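Long-range contacts in macrophomate synthase intermolecular Diels-Alderase (Macrophoma commelinae, PDB 1IZC), which belongs to the HpcH/HpaI aldolase/citrate lyase family and folds as a TIM barrel that binds a magnesium ion and pyruvic acid: residues A[42-48]-A[64-70]; A[98-104]-A[118-124]. The protein carries 1 engineered substitution. All blocks are in the same frame, centred on the assembly; numbering follows the deposited sequence.

Interaction 1 (A[42-48]-A[64-70]); sequences TLMGVAH and PDFVWID
Met44 and Asp65 grip each other twice where the parallel strands 43-48 and 66-70 begin. The amide of Met44 gives a nearly straight bond (N-H...O 176°) to Asp65 OD2, 2.8 Å away on the anti side of the carboxylate, while Asp65 N donates back to Met44 O. Asp65 swings CG to the side of its own backbone N (chi1 -66°), which brings OD2 to that amide; its other oxygen, OD1, forms a salt bridge with Arg292 of the second subunit. Farther on, Val46 N bonds to Phe66 O, and Val46 O accepts from Trp68 N. His48 N reaches Trp68 O at 2.7 Å. His48 O takes a longer bond, 3.2 Å, from Asp70 N. Val46 and His48 are therefore bonded to this neighbour through both N and O, whereas Ala47 uses its backbone toward Gln274.

The lack of a side chain at Gly45 lets the Phe66 ring lie against the backbone: Gly45 CA sits over the ring centre, 3.5 Å from the centroid, in a CH-pi contact. Leu43 CB comes to the ring edge, and Ala47 CB approaches Trp68 CE3 at 4.1 Å. On the face turned to helix 53-61, the His48 side chain lies alongside that of Ile69, with CD2 3.9 Å from Ile69 CG1; His48 CB meets Val67 CG1. Both imidazole nitrogens are satisfied, NE2 by Thr56 and ND1 by Asp276, which fixes the ring's rotation. Asp70 turns its carboxylate away from strand 43-48: OD2 forms a salt bridge with Arg101 of the same chain and a hydrogen bond with Trp152 of the third subunit, and OD1 is hydrogen-bonded to His73 N. Strand 43-48, helix 53-61 and strand 66-70 make a beta-alpha-beta crossover, the first such unit of the eight-stranded TIM barrel.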
loop_
_atom_site.group_PDB
_atom_site.type_symbol
_atom_site.label_atom_id
_atom_site.label_comp_id
_atom_site.label_asym_id
_atom_site.label_seq_id
_atom_site.Cartn_x
_atom_site.Cartn_y
_atom_site.Cartn_z
ATOM N N THR A 42 19.298 -24.712 21.766
ATOM C CA THR A 42 19.161 -23.266 21.900
ATOM C C THR A 42 18.593 -22.756 20.573
ATOM O O THR A 42 19.078 -23.132 19.510
ATOM C CB THR A 42 20.540 -22.620 22.164
ATOM O OG1 THR A 42 20.936 -22.892 23.518
ATOM C CG2 THR A 42 20.502 -21.109 21.934
ATOM N N LEU A 43 17.557 -21.922 20.644
ATOM C CA LEU A 43 16.920 -21.395 19.435
ATOM C C LEU A 43 17.789 -20.386 18.710
ATOM O O LEU A 43 18.223 -19.394 19.295
ATOM C CB LEU A 43 15.583 -20.738 19.781
ATOM C CG LEU A 43 14.456 -21.678 20.207
ATOM C CD1 LEU A 43 14.836 -22.373 21.494
ATOM C CD2 LEU A 43 13.164 -20.883 20.401
ATOM N N MET A 44 18.043 -20.648 17.432
ATOM C CA MET A 44 18.848 -19.737 16.625
ATOM C C MET A 44 17.884 -19.046 15.655
ATOM O O MET A 44 17.229 -19.710 14.846
ATOM C CB MET A 44 19.915 -20.523 15.862
ATOM C CG MET A 44 20.780 -21.417 16.755
ATOM S SD MET A 44 21.614 -20.490 18.048
ATOM C CE MET A 44 22.481 -21.869 18.901
ATOM N N GLY A 45 17.787 -17.721 15.765
ATOM C CA GLY A 45 16.866 -16.991 14.913
ATOM C C GLY A 45 17.459 -15.785 14.213
ATOM O O GLY A 45 18.673 -15.574 14.212
ATOM N N VAL A 46 16.576 -14.975 13.638
ATOM C CA VAL A 46 16.984 -13.797 12.890
ATOM C C VAL A 46 16.130 -12.602 13.289
ATOM O O VAL A 46 14.912 -12.734 13.501
ATOM C CB VAL A 46 16.871 -14.078 11.351
ATOM C CG1 VAL A 46 15.424 -14.398 10.966
ATOM C CG2 VAL A 46 17.398 -12.892 10.547
ATOM N N ALA A 47 16.780 -11.445 13.422
ATOM C CA ALA A 47 16.093 -10.206 13.795
ATOM C C ALA A 47 15.609 -9.579 12.492
ATOM O O ALA A 47 16.350 -9.520 11.516
ATOM C CB ALA A 47 17.048 -9.277 14.529
ATOM N N HIS A 48 14.365 -9.114 12.501
ATOM C CA HIS A 48 13.695 -8.578 11.309
ATOM C C HIS A 48 13.173 -7.157 11.559
ATOM O O HIS A 48 12.192 -6.942 12.291
ATOM C CB HIS A 48 12.587 -9.600 10.969
ATOM C CG HIS A 48 11.712 -9.259 9.800
ATOM N ND1 HIS A 48 12.164 -8.587 8.681
ATOM C CD2 HIS A 48 10.441 -9.637 9.519
ATOM C CE1 HIS A 48 11.211 -8.572 7.764
ATOM N NE2 HIS A 48 10.154 -9.203 8.246
ATOM N N PRO A 64 14.701 -20.399 10.136
ATOM C CA PRO A 64 15.291 -20.061 11.433
ATOM C C PRO A 64 14.364 -20.627 12.512
ATOM O O PRO A 64 13.193 -20.910 12.239
ATOM C CB PRO A 64 15.268 -18.537 11.427
ATOM C CG PRO A 64 13.972 -18.258 10.727
ATOM C CD PRO A 64 14.061 -19.220 9.529
ATOM N N ASP A 65 14.883 -20.806 13.724
ATOM C CA ASP A 65 14.052 -21.316 14.808
ATOM C C ASP A 65 13.024 -20.255 15.199
ATOM O O ASP A 65 11.996 -20.565 15.787
ATOM C CB ASP A 65 14.915 -21.698 16.018
ATOM C CG ASP A 65 15.842 -22.869 15.726
ATOM O OD1 ASP A 65 15.468 -23.723 14.888
ATOM O OD2 ASP A 65 16.929 -22.942 16.344
ATOM N N PHE A 66 13.322 -18.995 14.890
ATOM C CA PHE A 66 12.383 -17.911 15.146
ATOM C C PHE A 66 12.722 -16.683 14.318
ATOM O O PHE A 66 13.857 -16.520 13.875
ATOM C CB PHE A 66 12.355 -17.510 16.641
ATOM C CG PHE A 66 13.633 -16.865 17.147
ATOM C CD1 PHE A 66 13.885 -15.507 16.948
ATOM C CD2 PHE A 66 14.572 -17.619 17.847
ATOM C CE1 PHE A 66 15.050 -14.908 17.442
ATOM C CE2 PHE A 66 15.745 -17.036 18.350
ATOM C CZ PHE A 66 15.986 -15.681 18.151
ATOM N N VAL A 67 11.719 -15.838 14.099
ATOM C CA VAL A 67 11.918 -14.564 13.412
ATOM C C VAL A 67 11.507 -13.584 14.503
ATOM O O VAL A 67 10.411 -13.689 15.055
ATOM C CB VAL A 67 10.985 -14.386 12.193
ATOM C CG1 VAL A 67 11.173 -12.974 11.608
ATOM C CG2 VAL A 67 11.317 -15.437 11.127
ATOM N N TRP A 68 12.409 -12.670 14.836
ATOM C CA TRP A 68 12.202 -11.671 15.876
ATOM C C TRP A 68 11.843 -10.370 15.163
ATOM O O TRP A 68 12.703 -9.731 14.564
ATOM C CB TRP A 68 13.517 -11.529 16.647
ATOM C CG TRP A 68 13.485 -10.764 17.913
ATOM C CD1 TRP A 68 13.248 -11.259 19.167
ATOM C CD2 TRP A 68 13.794 -9.377 18.079
ATOM N NE1 TRP A 68 13.398 -10.260 20.103
ATOM C CE2 TRP A 68 13.729 -9.095 19.460
ATOM C CE3 TRP A 68 14.124 -8.346 17.191
ATOM C CZ2 TRP A 68 13.981 -7.816 19.978
ATOM C CZ3 TRP A 68 14.378 -7.070 17.709
ATOM C CH2 TRP A 68 14.302 -6.821 19.087
ATOM N N ILE A 69 10.573 -9.981 15.230
ATOM C CA ILE A 69 10.123 -8.767 14.553
ATOM C C ILE A 69 10.103 -7.596 15.523
ATOM O O ILE A 69 9.481 -7.670 16.579
ATOM C CB ILE A 69 8.721 -8.975 13.952
ATOM C CG1 ILE A 69 8.741 -10.200 13.031
ATOM C CG2 ILE A 69 8.270 -7.713 13.200
ATOM C CD1 ILE A 69 7.383 -10.546 12.423
ATOM N N ASP A 70 10.786 -6.514 15.159
ATOM C CA ASP A 70 10.854 -5.343 16.021
ATOM C C ASP A 70 9.829 -4.286 15.629
ATOM O O ASP A 70 9.974 -3.606 14.610
ATOM C CB ASP A 70 12.266 -4.752 15.979
ATOM C CG ASP A 70 12.429 -3.563 16.904
ATOM O OD1 ASP A 70 11.547 -3.337 17.752
ATOM O OD2 ASP A 70 13.458 -2.868 16.792
#

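Interaction 2 (A[98-104]-A[118-124]); sequences VIVRVPK and AAGIVIP. With PYR (pyruvic acid), chain C.
Arg101 extends from strand 97-101 over Val122 and Pro124 to pyruvic acid, where NH1 donates to ligand O3 at 2.6 Å, with the oxygen near the guanidinium plane. The aliphatic chain runs out with CG anti to N (chi1 167°) and then bends at chi3 (71°). NH1 is also hydrogen-bonded to Gln183, another residue of the pocket.

Between the backbones, Val98 O accepts two bonds, from Ala119 N at 2.8 Å and Gly120 N at 3.2 Å. Farther along, Val100 N donates to Gly120 O, Val100 O accepts from Val122 N at 2.9 Å, and Val102 N bonds to Val122 O.

Ile99 CG2 and Val122 CG2 touch at 3.7 Å on the face that carries Arg101. Val100, whose side chain lies on the face shared with Ile121, meets Ala118 CB through CG2. The side chains of Val102 and Ile121 cross at about a right angle, Val102 CG2 to Ile121 CG2 3.9 Å. Lys104 lays its methylenes along Pro124 O on the way to Glu131. This beta-alpha-beta unit, closed through helix 107-116, brings Arg101 to the C-terminal strand ends, the usual place of a TIM-barrel ligand pocket.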
loop_
_atom_site.group_PDB
_atom_site.type_symbol
_atom_site.label_atom_id
_atom_site.label_comp_id
_atom_site.label_asym_id
_atom_site.label_seq_id
_atom_site.Cartn_x
_atom_site.Cartn_y
_atom_site.Cartn_z
ATOM N N VAL A 98 7.415 -16.946 16.020
ATOM C CA VAL A 98 7.540 -15.503 15.896
ATOM C C VAL A 98 7.550 -14.805 17.241
ATOM O O VAL A 98 6.680 -15.041 18.081
ATOM C CB VAL A 98 6.387 -14.901 15.048
ATOM C CG1 VAL A 98 6.522 -13.383 14.996
ATOM C CG2 VAL A 98 6.402 -15.489 13.653
ATOM N N ILE A 99 8.561 -13.967 17.443
ATOM C CA ILE A 99 8.699 -13.180 18.671
ATOM C C ILE A 99 8.609 -11.733 18.217
ATOM O O ILE A 99 9.220 -11.348 17.203
ATOM C CB ILE A 99 10.061 -13.432 19.342
ATOM C CG1 ILE A 99 10.141 -14.899 19.779
ATOM C CG2 ILE A 99 10.240 -12.498 20.546
ATOM C CD1 ILE A 99 11.564 -15.366 20.110
ATOM N N VAL A 100 7.850 -10.925 18.949
ATOM C CA VAL A 100 7.686 -9.543 18.558
ATOM C C VAL A 100 8.035 -8.617 19.695
ATOM O O VAL A 100 7.551 -8.800 20.814
ATOM C CB VAL A 100 6.218 -9.237 18.137
ATOM C CG1 VAL A 100 6.083 -7.755 17.765
ATOM C CG2 VAL A 100 5.821 -10.107 16.960
ATOM N N ARG A 101 8.918 -7.661 19.430
ATOM C CA ARG A 101 9.210 -6.668 20.456
ATOM C C ARG A 101 8.268 -5.524 20.133
ATOM O O ARG A 101 8.328 -4.929 19.052
ATOM C CB ARG A 101 10.638 -6.142 20.423
ATOM C CG ARG A 101 10.687 -4.908 21.313
ATOM C CD ARG A 101 12.033 -4.441 21.609
ATOM N NE ARG A 101 12.698 -3.840 20.462
ATOM C CZ ARG A 101 13.955 -3.435 20.527
ATOM N NH1 ARG A 101 14.615 -3.586 21.668
ATOM N NH2 ARG A 101 14.556 -2.906 19.469
ATOM N N VAL A 102 7.399 -5.211 21.078
ATOM C CA VAL A 102 6.400 -4.189 20.881
ATOM C C VAL A 102 6.735 -2.872 21.545
ATOM O O VAL A 102 7.608 -2.810 22.397
ATOM C CB VAL A 102 5.041 -4.656 21.459
ATOM C CG1 VAL A 102 4.591 -5.939 20.771
ATOM C CG2 VAL A 102 5.175 -4.895 22.971
ATOM N N PRO A 103 6.068 -1.790 21.118
ATOM C CA PRO A 103 6.319 -0.484 21.739
ATOM C C PRO A 103 5.797 -0.690 23.170
ATOM O O PRO A 103 4.779 -1.349 23.358
ATOM C CB PRO A 103 5.416 0.461 20.946
ATOM C CG PRO A 103 5.254 -0.225 19.612
ATOM C CD PRO A 103 5.144 -1.682 19.976
ATOM N N LYS A 104 6.456 -0.116 24.171
ATOM C CA LYS A 104 6.033 -0.338 25.550
ATOM C C LYS A 104 4.581 -0.032 25.951
ATOM O O LYS A 104 4.026 -0.708 26.834
ATOM C CB LYS A 104 6.976 0.398 26.502
ATOM C CG LYS A 104 6.811 -0.074 27.941
ATOM C CD LYS A 104 7.725 0.689 28.869
ATOM C CE LYS A 104 7.915 -0.047 30.184
ATOM N NZ LYS A 104 8.670 0.864 31.100
ATOM N N ALA A 118 1.829 -14.345 17.035
ATOM C CA ALA A 118 3.138 -14.238 17.683
ATOM C C ALA A 118 3.163 -15.139 18.912
ATOM O O ALA A 118 2.206 -15.153 19.686
ATOM C CB ALA A 118 3.417 -12.790 18.094
ATOM N N ALA A 119 4.260 -15.870 19.097
ATOM C CA ALA A 119 4.389 -16.782 20.245
ATOM C C ALA A 119 5.146 -16.160 21.413
ATOM O O ALA A 119 5.132 -16.690 22.519
ATOM C CB ALA A 119 5.089 -18.075 19.804
ATOM N N GLY A 120 5.807 -15.040 21.163
ATOM C CA GLY A 120 6.558 -14.369 22.212
ATOM C C GLY A 120 6.477 -12.858 22.070
ATOM O O GLY A 120 6.480 -12.316 20.958
ATOM N N ILE A 121 6.392 -12.173 23.202
ATOM C CA ILE A 121 6.340 -10.722 23.218
ATOM C C ILE A 121 7.486 -10.223 24.095
ATOM O O ILE A 121 7.625 -10.645 25.246
ATOM C CB ILE A 121 5.003 -10.210 23.810
ATOM C CG1 ILE A 121 3.821 -10.683 22.955
ATOM C CG2 ILE A 121 5.023 -8.698 23.935
ATOM C CD1 ILE A 121 3.742 -10.067 21.539
ATOM N N VAL A 122 8.313 -9.344 23.537
ATOM C CA VAL A 122 9.413 -8.745 24.283
ATOM C C VAL A 122 8.962 -7.333 24.657
ATOM O O VAL A 122 8.523 -6.551 23.803
ATOM C CB VAL A 122 10.714 -8.685 23.441
ATOM C CG1 VAL A 122 11.783 -7.874 24.198
ATOM C CG2 VAL A 122 11.209 -10.105 23.155
ATOM N N ILE A 123 9.059 -7.016 25.944
ATOM C CA ILE A 123 8.623 -5.721 26.463
ATOM C C ILE A 123 9.838 -4.844 26.709
ATOM O O ILE A 123 10.679 -5.161 27.552
ATOM C CB ILE A 123 7.893 -5.899 27.814
ATOM C CG1 ILE A 123 6.734 -6.884 27.654
ATOM C CG2 ILE A 123 7.392 -4.531 28.316
ATOM C CD1 ILE A 123 6.257 -7.446 28.990
ATOM N N PRO A 124 9.955 -3.730 25.973
ATOM C CA PRO A 124 11.129 -2.893 26.210
ATOM C C PRO A 124 11.076 -2.019 27.462
ATOM O O PRO A 124 10.008 -1.743 28.013
ATOM C CB PRO A 124 11.230 -2.062 24.928
ATOM C CG PRO A 124 9.800 -1.894 24.502
ATOM C CD PRO A 124 9.127 -3.227 24.860
HETATM C C PYR C . 19.089 -2.031 23.128
HETATM O O PYR C . 18.680 -0.933 23.550
HETATM O OXT PYR C . 20.296 -2.374 23.085
HETATM C CA PYR C . 17.970 -2.932 22.663
HETATM O O3 PYR C . 16.769 -2.617 22.688
HETATM C CB PYR C . 18.419 -4.247 22.173
#

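Interaction 1 and interaction 2 are both buried barrel contacts, each pairing consecutive parallel strands, and they meet because strands 66-70 and 97-101 are neighbours. Ile69 N and Ile99 O, 2.8 Å apart, probably form a hydrogen bond at this seam, while Trp68 CD1 packs on Ile99 CG2. The chemistry differs most at the ends. Interaction 1 has an acidic side chain tying down the N-terminal strand end, close to the second subunit; interaction 2 has a basic one reaching the ligand at the C-terminal end. The two contacts are coupled by charge at that pocket end, through which 64-70 probably positions a residue of the pyruvic acid pocket.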